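Local coordinates for pyruvate formate-lyase 2 (Archaeoglobus fulgidus, PDB 2F3O), which is a glycyl radical enzyme of unsettled function, probably a lyase related to pyruvate formate-lyases and glycerol dehydratases, at residues A442-A453 / L483-V494; P654-S662 / N687-L695. One frame throughout, in Å; residues are numbered along the deposited sequence.

How the interactions relate
Following the chain from its N terminus, interaction 1 comes first: strand 435-445 turns into helix 447-453, and after 29 intervening residues helix 477-508 runs back against both. That loop is closed before interaction 2 begins, so the two are in series, neither nesting nor crossing. Interaction 2 closes a second loop, of 24 residues, by setting the turn at 657-660 against the chain that enters strand 692-696. Their centres lie about 19 Å apart, yet they meet where Leu-655 packs on Asn-445 and Ala-447. Together they tie helix 477-508 to one sheet, and the loop carrying Leu-655 to the segment leading into strand 692-696, an edge strand of the other.

Interaction 1 of 2, residues A442-A453 / L483-V494; sequences ALINVAKALEYA and LREQVSHIVKLV
Gln-486 lies across the flank of Tyr-452 while Ile-444 and Val-494 meet at the other end of the same helix face. The glutamine can be followed outward from its CB, which rests 3.5 Å from Ala-449 O. Its CG passes beside Ala-453 CA at 3.9 Å. A bend at chi2 (-72°) turns the amide toward Tyr-452, whose CB sits 3.7 Å from Gln-486 CD; the two side chains cross at about a right angle, with amide and ring planes 53° apart. OE1 lies against Tyr-452 CB and near its CD2, and NE2 donates to Ala-468 O, anchoring the loop beyond helix 447-453. With an alanine here, Ala-468 O would probably lose this donor and a gap would open beside Tyr-452 CB. One turn on, the CD1 of Ile-490 fits between Tyr-452 CE2, 3.8 Å away, and the small Ala-449, whose CB also touches a methyl of Val-487. Leu-483 closes the far end, its CD1 lying 3.7 Å from Leu-450 CA. On the strand side, Ile-444 and Ile-490 slide past each other in opposite directions, their CG2 methyls 3.6 Å apart, whereas Ile-444 and Val-494 reach tip to tip, with Ile-444 CD1 at 3.7 Å from Val-494 CG1. Tyr-610 of helix 597-615 also packs on Ile-444. The contact is buried and mostly apolar. Between strand and helix, the side chain of Asn-445 weakly caps the backbone N-H groups of Ala-447 and Lys-448, and its ND2 donates to Ser-143 O. Since helix 477-508 runs nearly antiparallel to strand 435-445 and the chain later returns as the neighbouring parallel strand 535-543, this is the packing of a beta-alpha-beta crossover, as in the beta/alpha barrel of glycyl radical enzymes.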
# COMPACT_ATOMS: atom_id res chain seq x y z
N ALA A 442 1.68 12.50 -27.75
CA ALA A 442 1.31 12.06 -29.09
C ALA A 442 0.34 13.00 -29.75
O ALA A 442 -0.32 13.82 -29.11
CB ALA A 442 0.72 10.66 -29.07
N LEU A 443 0.28 12.86 -31.07
CA LEU A 443 -0.72 13.53 -31.92
C LEU A 443 -1.37 12.45 -32.79
O LEU A 443 -0.68 11.63 -33.39
CB LEU A 443 -0.03 14.59 -32.80
CG LEU A 443 0.62 15.75 -32.02
CD1 LEU A 443 2.13 15.82 -32.26
CD2 LEU A 443 -0.07 17.08 -32.29
N ILE A 444 -2.69 12.40 -32.82
CA ILE A 444 -3.38 11.31 -33.51
C ILE A 444 -4.23 11.79 -34.69
O ILE A 444 -5.06 12.69 -34.55
CB ILE A 444 -4.28 10.55 -32.54
CG1 ILE A 444 -3.42 9.82 -31.52
CG2 ILE A 444 -5.18 9.57 -33.28
CD1 ILE A 444 -4.20 9.41 -30.31
N ASN A 445 -4.00 11.17 -35.84
CA ASN A 445 -4.80 11.43 -37.03
C ASN A 445 -6.12 10.70 -36.93
O ASN A 445 -6.20 9.53 -37.28
CB ASN A 445 -4.06 10.91 -38.26
CG ASN A 445 -4.72 11.28 -39.55
OD1 ASN A 445 -5.71 12.03 -39.57
ND2 ASN A 445 -4.19 10.75 -40.66
N VAL A 446 -7.16 11.40 -36.48
CA VAL A 446 -8.45 10.74 -36.32
C VAL A 446 -9.18 10.60 -37.66
O VAL A 446 -10.14 9.83 -37.76
CB VAL A 446 -9.34 11.43 -35.26
CG1 VAL A 446 -8.48 11.91 -34.13
CG2 VAL A 446 -10.13 12.58 -35.86
N ALA A 447 -8.71 11.30 -38.68
CA ALA A 447 -9.22 11.09 -40.02
C ALA A 447 -8.87 9.68 -40.49
O ALA A 447 -9.70 8.99 -41.09
CB ALA A 447 -8.70 12.13 -40.99
N LYS A 448 -7.68 9.23 -40.14
CA LYS A 448 -7.29 7.88 -40.44
C LYS A 448 -8.23 6.86 -39.79
O LYS A 448 -8.39 5.77 -40.30
CB LYS A 448 -5.84 7.65 -40.03
CG LYS A 448 -5.18 6.44 -40.68
CD LYS A 448 -5.27 6.48 -42.19
CE LYS A 448 -4.30 7.48 -42.77
NZ LYS A 448 -4.41 7.61 -44.24
N ALA A 449 -8.89 7.23 -38.69
CA ALA A 449 -9.82 6.32 -38.02
C ALA A 449 -11.03 6.08 -38.90
O ALA A 449 -11.46 4.95 -39.07
CB ALA A 449 -10.24 6.84 -36.67
N LEU A 450 -11.54 7.17 -39.47
CA LEU A 450 -12.66 7.15 -40.40
C LEU A 450 -12.32 6.41 -41.68
O LEU A 450 -13.13 5.64 -42.19
CB LEU A 450 -13.07 8.58 -40.72
CG LEU A 450 -14.05 8.80 -41.87
CD1 LEU A 450 -15.42 8.36 -41.47
CD2 LEU A 450 -14.05 10.24 -42.20
N GLU A 451 -11.12 6.64 -42.18
CA GLU A 451 -10.61 5.92 -43.34
C GLU A 451 -10.63 4.41 -43.08
O GLU A 451 -11.15 3.65 -43.89
CB GLU A 451 -9.21 6.44 -43.70
CG GLU A 451 -8.53 5.84 -44.91
CD GLU A 451 -7.37 6.70 -45.40
OE1 GLU A 451 -6.42 6.19 -46.03
OE2 GLU A 451 -7.39 7.92 -45.14
N TYR A 452 -10.13 3.98 -41.91
CA TYR A 452 -10.18 2.56 -41.53
C TYR A 452 -11.63 2.10 -41.35
O TYR A 452 -11.98 0.96 -41.66
CB TYR A 452 -9.42 2.30 -40.23
CG TYR A 452 -7.92 2.53 -40.25
CD1 TYR A 452 -7.17 2.38 -41.42
CD2 TYR A 452 -7.24 2.88 -39.08
CE1 TYR A 452 -5.78 2.58 -41.42
CE2 TYR A 452 -5.86 3.08 -39.07
CZ TYR A 452 -5.13 2.93 -40.24
OH TYR A 452 -3.77 3.15 -40.21
N ALA A 453 -12.47 3.02 -40.88
CA ALA A 453 -13.85 2.71 -40.54
C ALA A 453 -14.70 2.44 -41.77
O ALA A 453 -15.75 1.79 -41.67
CB ALA A 453 -14.48 3.80 -39.70
N LEU A 483 -16.93 3.68 -36.53
CA LEU A 483 -16.00 4.80 -36.35
C LEU A 483 -15.46 4.83 -34.91
O LEU A 483 -14.24 4.82 -34.70
CB LEU A 483 -16.66 6.14 -36.73
CG LEU A 483 -15.90 7.44 -36.45
CD1 LEU A 483 -14.63 7.53 -37.27
CD2 LEU A 483 -16.77 8.63 -36.73
N ARG A 484 -16.38 4.84 -33.93
CA ARG A 484 -16.07 4.82 -32.50
C ARG A 484 -15.14 3.67 -32.13
O ARG A 484 -14.22 3.83 -31.34
CB ARG A 484 -17.35 4.68 -31.68
CG ARG A 484 -17.22 5.10 -30.22
CD ARG A 484 -18.27 4.36 -29.41
NE ARG A 484 -18.63 5.06 -28.18
CZ ARG A 484 -19.64 5.92 -28.09
NH1 ARG A 484 -20.39 6.17 -29.15
NH2 ARG A 484 -19.91 6.52 -26.94
N GLU A 485 -15.39 2.52 -32.73
CA GLU A 485 -14.54 1.39 -32.49
C GLU A 485 -13.16 1.64 -33.06
O GLU A 485 -12.17 1.23 -32.46
CB GLU A 485 -15.14 0.14 -33.11
CG GLU A 485 -14.53 -1.14 -32.59
CD GLU A 485 -15.16 -2.36 -33.22
OE1 GLU A 485 -16.41 -2.39 -33.33
OE2 GLU A 485 -14.40 -3.28 -33.61
N GLN A 486 -13.07 2.32 -34.19
CA GLN A 486 -11.77 2.55 -34.80
C GLN A 486 -10.93 3.60 -34.08
O GLN A 486 -9.71 3.44 -33.97
CB GLN A 486 -11.89 2.89 -36.28
CG GLN A 486 -12.24 1.73 -37.16
CD GLN A 486 -11.13 0.72 -37.35
OE1 GLN A 486 -10.01 0.87 -36.84
NE2 GLN A 486 -11.43 -0.33 -38.11
N VAL A 487 -11.59 4.66 -33.61
CA VAL A 487 -10.94 5.68 -32.78
C VAL A 487 -10.32 5.02 -31.56
O VAL A 487 -9.11 5.16 -31.32
CB VAL A 487 -11.95 6.77 -32.32
CG1 VAL A 487 -11.29 7.77 -31.38
CG2 VAL A 487 -12.54 7.49 -33.52
N SER A 488 -11.15 4.26 -30.84
CA SER A 488 -10.73 3.41 -29.73
C SER A 488 -9.46 2.62 -30.03
O SER A 488 -8.47 2.75 -29.32
CB SER A 488 -11.86 2.43 -29.37
OG SER A 488 -11.62 1.78 -28.13
N HIS A 489 -9.50 1.85 -31.11
CA HIS A 489 -8.38 1.02 -31.56
C HIS A 489 -7.08 1.80 -31.73
O HIS A 489 -6.01 1.32 -31.37
CB HIS A 489 -8.75 0.36 -32.88
CG HIS A 489 -7.66 -0.46 -33.47
ND1 HIS A 489 -7.49 -1.79 -33.19
CD2 HIS A 489 -6.68 -0.14 -34.36
CE1 HIS A 489 -6.46 -2.27 -33.86
NE2 HIS A 489 -5.94 -1.28 -34.57
N ILE A 490 -7.19 3.00 -32.29
CA ILE A 490 -6.04 3.83 -32.61
C ILE A 490 -5.50 4.49 -31.35
O ILE A 490 -4.29 4.57 -31.15
CB ILE A 490 -6.44 4.89 -33.63
CG1 ILE A 490 -6.65 4.23 -34.98
CG2 ILE A 490 -5.40 5.97 -33.75
CD1 ILE A 490 -6.79 5.21 -36.09
N VAL A 491 -6.42 4.93 -30.48
CA VAL A 491 -6.04 5.49 -29.18
C VAL A 491 -5.27 4.45 -28.38
O VAL A 491 -4.18 4.74 -27.89
CB VAL A 491 -7.25 6.00 -28.37
CG1 VAL A 491 -6.87 6.24 -26.94
CG2 VAL A 491 -7.78 7.29 -28.96
N LYS A 492 -5.80 3.23 -28.33
CA LYS A 492 -5.16 2.11 -27.66
C LYS A 492 -3.74 1.85 -28.16
O LYS A 492 -2.84 1.57 -27.36
CB LYS A 492 -5.99 0.84 -27.78
CG LYS A 492 -7.20 0.82 -26.84
CD LYS A 492 -7.92 -0.53 -26.87
CE LYS A 492 -9.26 -0.40 -26.16
NZ LYS A 492 -10.27 -1.39 -26.64
N LEU A 493 -3.55 1.98 -29.47
CA LEU A 493 -2.22 1.87 -30.06
C LEU A 493 -1.30 2.94 -29.50
O LEU A 493 -0.17 2.64 -29.17
CB LEU A 493 -2.26 1.95 -31.59
CG LEU A 493 -2.21 0.68 -32.45
CD1 LEU A 493 -2.72 -0.58 -31.75
CD2 LEU A 493 -2.98 0.93 -33.73
N VAL A 494 -1.76 4.17 -29.37
CA VAL A 494 -0.83 5.17 -28.86
C VAL A 494 -0.68 5.11 -27.35
O VAL A 494 0.39 5.41 -26.85
CB VAL A 494 -1.01 6.64 -29.41
CG1 VAL A 494 -1.78 6.64 -30.65
CG2 VAL A 494 -1.64 7.55 -28.41

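Interaction 2 of 2, residues P654-S662 / N687-L695; sequences PLNPGVSPS and NGASLTINL
Ser-660 and Val-659 grip the chain at 690-692 with one bond each, one from a side chain and one from the backbone. Ser-660 turns its OG away from its own carbonyl carbon (chi1 -49°), which carries the oxygen to the backbone of the other segment: Thr-692 N donates to Ser-660 OG at 2.9 Å and nearly straight, at 165°. The same oxygen lies against Leu-691, whose CD1 approaches Ser-660 OG to 3.4 Å. One residue earlier, Val-659 N donates to Ser-690 O at 2.9 Å, the donor tilted 33° from the carbonyl plane. In Val-659, CG1 stands anti to the carbonyl carbon and faces Ala-689 CB at 4.1 Å. Its CG2, set between the backbone N and the carbonyl carbon, is thereby brought against the Ser-690 carbonyl and reaches Leu-691 CB at 3.8 Å, so the valine bridges Ala-689 and Leu-691 along one side of the extended chain. Pro-657 to Ser-660 form a type II' beta turn, in which Gly-658 takes the second position with the positive phi that favours glycine; its CA lies 3.4 Å from Ser-690 O in a CA-H...O contact. Ser-660 N closes the turn onto Pro-657 O, and Asn-656 ND2 donates to Ser-660 O at 2.9 Å while its OD1 accepts from Ala-546 N at helix 545-560. The receiving chain is held from its other side by His-722, which accepts from Leu-691 N; Gln-724 bonds Thr-692 OG1. Ser-690 OG is hydrogen-bonded to the carbonyl O of Ala-751, the residue just before Gly-752, the predicted radical site. Two hydrogen bonds thus join the turn to the segment entering strand 692-696, an edge strand of its sheet within this chain, in the glycine-radical family region and next to the loop that carries its probable radical glycine.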
# COMPACT_ATOMS: atom_id res chain seq x y z
N PRO A 654 -4.27 19.14 -46.61
CA PRO A 654 -4.24 19.39 -45.17
C PRO A 654 -5.54 19.07 -44.43
O PRO A 654 -6.63 19.19 -44.98
CB PRO A 654 -4.01 20.89 -45.09
CG PRO A 654 -3.20 21.18 -46.26
CD PRO A 654 -3.73 20.30 -47.35
N LEU A 655 -5.39 18.66 -43.17
CA LEU A 655 -6.53 18.43 -42.31
C LEU A 655 -6.83 19.72 -41.56
O LEU A 655 -6.14 20.71 -41.74
CB LEU A 655 -6.23 17.28 -41.34
CG LEU A 655 -5.96 15.90 -41.93
CD1 LEU A 655 -5.43 15.02 -40.84
CD2 LEU A 655 -7.19 15.26 -42.57
N ASN A 656 -7.86 19.73 -40.72
CA ASN A 656 -8.17 20.97 -40.03
C ASN A 656 -7.30 21.14 -38.79
O ASN A 656 -6.93 20.15 -38.16
CB ASN A 656 -9.66 21.06 -39.69
CG ASN A 656 -10.05 20.16 -38.57
OD1 ASN A 656 -10.26 18.95 -38.76
ND2 ASN A 656 -10.19 20.73 -37.37
N PRO A 657 -6.96 22.39 -38.44
CA PRO A 657 -6.04 22.59 -37.34
C PRO A 657 -6.71 22.88 -35.98
O PRO A 657 -7.37 23.93 -35.80
CB PRO A 657 -5.22 23.79 -37.81
CG PRO A 657 -6.12 24.53 -38.78
CD PRO A 657 -7.34 23.68 -39.05
N GLY A 658 -6.53 21.97 -35.03
CA GLY A 658 -7.04 22.14 -33.68
C GLY A 658 -8.55 22.03 -33.68
O GLY A 658 -9.12 21.12 -34.28
N VAL A 659 -9.19 22.98 -33.02
CA VAL A 659 -10.64 23.04 -33.03
C VAL A 659 -11.11 24.09 -34.02
O VAL A 659 -12.25 24.56 -33.96
CB VAL A 659 -11.21 23.29 -31.62
CG1 VAL A 659 -10.93 22.10 -30.75
CG2 VAL A 659 -10.62 24.53 -31.00
N SER A 660 -10.22 24.46 -34.95
CA SER A 660 -10.55 25.42 -35.98
C SER A 660 -11.04 24.68 -37.22
O SER A 660 -10.51 23.61 -37.55
CB SER A 660 -9.34 26.32 -36.28
OG SER A 660 -8.75 26.85 -35.11
N PRO A 661 -12.07 25.23 -37.90
CA PRO A 661 -12.70 24.65 -39.09
C PRO A 661 -11.76 24.43 -40.25
O PRO A 661 -10.67 25.00 -40.27
CB PRO A 661 -13.74 25.70 -39.49
CG PRO A 661 -13.37 26.93 -38.77
CD PRO A 661 -12.74 26.48 -37.51
N SER A 662 -12.18 23.61 -41.21
CA SER A 662 -11.38 23.38 -42.40
C SER A 662 -11.11 24.67 -43.20
O SER A 662 -11.82 25.69 -43.06
CB SER A 662 -12.01 22.31 -43.28
OG SER A 662 -11.79 21.02 -42.74
N ASN A 687 -6.06 18.56 -21.78
CA ASN A 687 -4.72 18.89 -22.23
C ASN A 687 -4.69 20.11 -23.18
O ASN A 687 -3.69 20.40 -23.79
CB ASN A 687 -4.06 17.68 -22.88
CG ASN A 687 -2.55 17.82 -23.01
OD1 ASN A 687 -1.81 17.83 -22.02
ND2 ASN A 687 -2.08 17.91 -24.23
N GLY A 688 -5.82 20.81 -23.28
CA GLY A 688 -5.91 22.05 -24.07
C GLY A 688 -6.51 21.93 -25.46
O GLY A 688 -6.60 20.84 -26.01
N ALA A 689 -6.91 23.07 -26.02
CA ALA A 689 -7.43 23.11 -27.39
C ALA A 689 -6.85 24.30 -28.11
O ALA A 689 -6.59 25.32 -27.50
CB ALA A 689 -8.93 23.20 -27.40
N SER A 690 -6.65 24.18 -29.42
CA SER A 690 -6.16 25.30 -30.20
C SER A 690 -7.20 25.84 -31.18
O SER A 690 -7.56 25.16 -32.14
CB SER A 690 -4.91 24.92 -30.96
OG SER A 690 -4.64 25.85 -31.99
N LEU A 691 -7.66 27.06 -30.92
CA LEU A 691 -8.50 27.79 -31.85
C LEU A 691 -7.75 29.03 -32.38
O LEU A 691 -7.41 29.93 -31.60
CB LEU A 691 -9.81 28.22 -31.19
CG LEU A 691 -10.72 29.12 -32.01
CD1 LEU A 691 -11.17 28.40 -33.27
CD2 LEU A 691 -11.90 29.58 -31.18
N THR A 692 -7.50 29.06 -33.69
CA THR A 692 -6.84 30.21 -34.32
C THR A 692 -7.79 30.99 -35.21
O THR A 692 -8.39 30.43 -36.12
CB THR A 692 -5.73 29.75 -35.23
OG1 THR A 692 -5.03 28.69 -34.58
CG2 THR A 692 -4.80 30.89 -35.54
N ILE A 693 -7.90 32.29 -34.96
CA ILE A 693 -8.77 33.15 -35.78
C ILE A 693 -7.96 34.13 -36.63
O ILE A 693 -7.30 35.02 -36.11
CB ILE A 693 -9.82 33.86 -34.89
CG1 ILE A 693 -10.86 32.86 -34.42
CG2 ILE A 693 -10.52 34.99 -35.65
CD1 ILE A 693 -11.42 32.03 -35.55
N ASN A 694 -7.99 33.94 -37.95
CA ASN A 694 -7.22 34.79 -38.86
C ASN A 694 -8.06 35.88 -39.50
O ASN A 694 -9.03 35.60 -40.20
CB ASN A 694 -6.54 33.95 -39.94
CG ASN A 694 -5.42 33.11 -39.40
OD1 ASN A 694 -5.19 33.07 -38.20
ND2 ASN A 694 -4.72 32.42 -40.29
N LEU A 695 -7.66 37.12 -39.26
CA LEU A 695 -8.42 38.28 -39.72
C LEU A 695 -7.58 39.16 -40.64
O LEU A 695 -6.39 39.38 -40.39
CB LEU A 695 -8.89 39.10 -38.51
CG LEU A 695 -10.10 38.57 -37.75
CD1 LEU A 695 -10.27 39.33 -36.46
CD2 LEU A 695 -11.35 38.66 -38.60